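Local coordinates for protein FMN Adenylyltransferase (Candida glabrata, PDB 3FWK) that probably transfers the adenylyl group of ATP onto FMN to make FAD, the last step of flavin cofactor synthesis, at residues N201-W206 against G291-D297. Numbering follows the deposited sequence.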
# COMPACT_ATOMS: atom_id res chain seq x y z
N ASN A 201 10.24 6.63 -1.16
CA ASN A 201 10.28 6.73 -2.60
C ASN A 201 9.78 5.43 -3.24
O ASN A 201 9.70 4.38 -2.58
CB ASN A 201 11.78 6.90 -3.06
CG ASN A 201 12.55 7.96 -2.27
OD1 ASN A 201 12.18 9.13 -2.31
ND2 ASN A 201 13.63 7.55 -1.59
N LEU A 202 9.47 5.50 -4.53
CA LEU A 202 8.95 4.36 -5.26
C LEU A 202 9.88 3.15 -5.11
O LEU A 202 9.41 2.04 -4.89
CB LEU A 202 8.75 4.74 -6.73
CG LEU A 202 8.23 3.63 -7.65
CD1 LEU A 202 6.90 3.05 -7.14
CD2 LEU A 202 8.13 4.16 -9.08
N ALA A 203 11.20 3.33 -5.23
CA ALA A 203 12.10 2.20 -5.13
C ALA A 203 12.03 1.54 -3.76
O ALA A 203 12.22 0.32 -3.63
CB ALA A 203 13.54 2.66 -5.43
N ASN A 204 11.84 2.35 -2.72
CA ASN A 204 11.72 1.79 -1.38
C ASN A 204 10.46 0.92 -1.23
O ASN A 204 10.50 -0.13 -0.59
CB ASN A 204 11.69 2.89 -0.32
CG ASN A 204 12.84 3.87 -0.46
OD1 ASN A 204 12.59 5.07 -0.49
ND2 ASN A 204 14.08 3.37 -0.54
N ILE A 205 9.35 1.42 -1.78
CA ILE A 205 8.10 0.69 -1.78
C ILE A 205 8.31 -0.70 -2.43
O ILE A 205 7.94 -1.72 -1.85
CB ILE A 205 7.02 1.50 -2.51
CG1 ILE A 205 6.67 2.80 -1.76
CG2 ILE A 205 5.76 0.61 -2.74
CD1 ILE A 205 5.99 2.61 -0.46
N TRP A 206 8.89 -0.74 -3.64
CA TRP A 206 9.07 -2.04 -4.30
C TRP A 206 10.00 -2.95 -3.50
O TRP A 206 9.72 -4.13 -3.35
CB TRP A 206 9.57 -1.91 -5.73
CG TRP A 206 8.76 -1.21 -6.72
CD1 TRP A 206 9.18 -0.24 -7.57
CD2 TRP A 206 7.40 -1.48 -7.09
NE1 TRP A 206 8.19 0.12 -8.43
CE2 TRP A 206 7.08 -0.63 -8.16
CE3 TRP A 206 6.42 -2.37 -6.62
CZ2 TRP A 206 5.83 -0.63 -8.78
CZ3 TRP A 206 5.18 -2.37 -7.25
CH2 TRP A 206 4.91 -1.52 -8.31
N GLY A 291 5.74 -3.87 -12.68
CA GLY A 291 5.85 -2.49 -12.22
C GLY A 291 7.12 -2.18 -11.47
O GLY A 291 7.58 -1.03 -11.50
N TRP A 292 7.69 -3.19 -10.81
CA TRP A 292 8.93 -2.99 -10.04
C TRP A 292 10.18 -2.83 -10.92
O TRP A 292 11.25 -2.63 -10.37
CB TRP A 292 9.10 -4.09 -9.00
CG TRP A 292 8.91 -5.49 -9.48
CD1 TRP A 292 9.87 -6.33 -9.94
CD2 TRP A 292 7.68 -6.24 -9.45
NE1 TRP A 292 9.30 -7.58 -10.24
CE2 TRP A 292 7.98 -7.55 -9.92
CE3 TRP A 292 6.38 -5.93 -9.05
CZ2 TRP A 292 7.00 -8.55 -10.01
CZ3 TRP A 292 5.40 -6.91 -9.14
CH2 TRP A 292 5.72 -8.21 -9.61
N TYR A 293 10.03 -2.81 -12.24
CA TYR A 293 11.09 -2.33 -13.12
C TYR A 293 11.09 -0.81 -13.27
O TYR A 293 12.02 -0.28 -13.89
CB TYR A 293 11.04 -3.02 -14.48
CG TYR A 293 11.61 -4.42 -14.46
CD1 TYR A 293 10.90 -5.48 -13.91
CD2 TYR A 293 12.89 -4.67 -14.96
CE1 TYR A 293 11.43 -6.78 -13.89
CE2 TYR A 293 13.42 -5.96 -14.94
CZ TYR A 293 12.68 -7.01 -14.42
OH TYR A 293 13.21 -8.29 -14.40
N LEU A 294 10.09 -0.13 -12.70
CA LEU A 294 10.11 1.34 -12.66
C LEU A 294 10.55 1.85 -11.30
O LEU A 294 9.95 1.49 -10.29
CB LEU A 294 8.70 1.89 -12.95
CG LEU A 294 8.71 3.42 -13.15
CD1 LEU A 294 9.13 3.74 -14.59
CD2 LEU A 294 7.35 4.07 -12.84
N VAL A 295 11.58 2.71 -11.28
CA VAL A 295 12.02 3.29 -10.02
C VAL A 295 12.03 4.81 -10.07
O VAL A 295 12.35 5.45 -9.06
CB VAL A 295 13.40 2.76 -9.55
CG1 VAL A 295 13.29 1.25 -9.20
CG2 VAL A 295 14.46 3.00 -10.64
N ASP A 296 11.62 5.42 -11.18
CA ASP A 296 11.53 6.89 -11.26
C ASP A 296 10.16 7.37 -10.83
O ASP A 296 9.17 7.20 -11.54
CB ASP A 296 11.86 7.31 -12.69
CG ASP A 296 11.91 8.82 -12.88
OD1 ASP A 296 11.47 9.59 -11.98
OD2 ASP A 296 12.38 9.22 -13.97
N ASP A 297 10.10 8.03 -9.66
CA ASP A 297 8.85 8.53 -9.11
C ASP A 297 8.11 9.42 -10.08
O ASP A 297 6.89 9.45 -10.03
CB ASP A 297 9.07 9.29 -7.81
CG ASP A 297 9.75 8.43 -6.73
OD1 ASP A 297 9.07 8.03 -5.77
OD2 ASP A 297 10.97 8.11 -6.88
O HOH W 1 10.03 9.92 -3.30
O HOH W 2 12.28 5.75 -6.38
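Asp297 OD1 is held by two groups: Leu202 N donates to it at 2.8 Å in a fairly straight bond, and Arg169 closes a salt bridge on the same oxygen. The Leu202 amide comes in on the syn side, 26° out of the carboxylate plane. Because Leu202 opens a helix, its N-H is not used within the helix, and the carboxylate should also sit well with the positive end of the helix dipole. The other oxygen, Asp297 OD2, accepts a hydrogen bond from a water 2.7 Å away, and this water also accepts from Ala203 N and donates to Val295 O. One carboxylate thus serves two successive amides of the first helical turn, one directly and one through water.

A turn further on, Trp206 NE1 donates to Leu294 O at 2.9 Å, a rather bent bond (131°) which, with the Trp292 backbone over one face, helps set the turn of the indole. Trp292 CA sits almost squarely over the five-membered ring of Trp206, 3.5 Å from its centroid, a CH-pi contact. Between the two hydrogen bonds, Leu202 has CG anti to the nitrogen (chi1 179°), heading for the loop, and CD2 meets Leu294 CD2 at 3.8 Å.

This structural packing joins helix 202-212 of the Rossmann-like alpha/beta fold to the loop after helix 275-282; helix 69-86 meets Leu202 and Trp206 through Lys69, and helix 31-50 lies against Asn201 and Ala203.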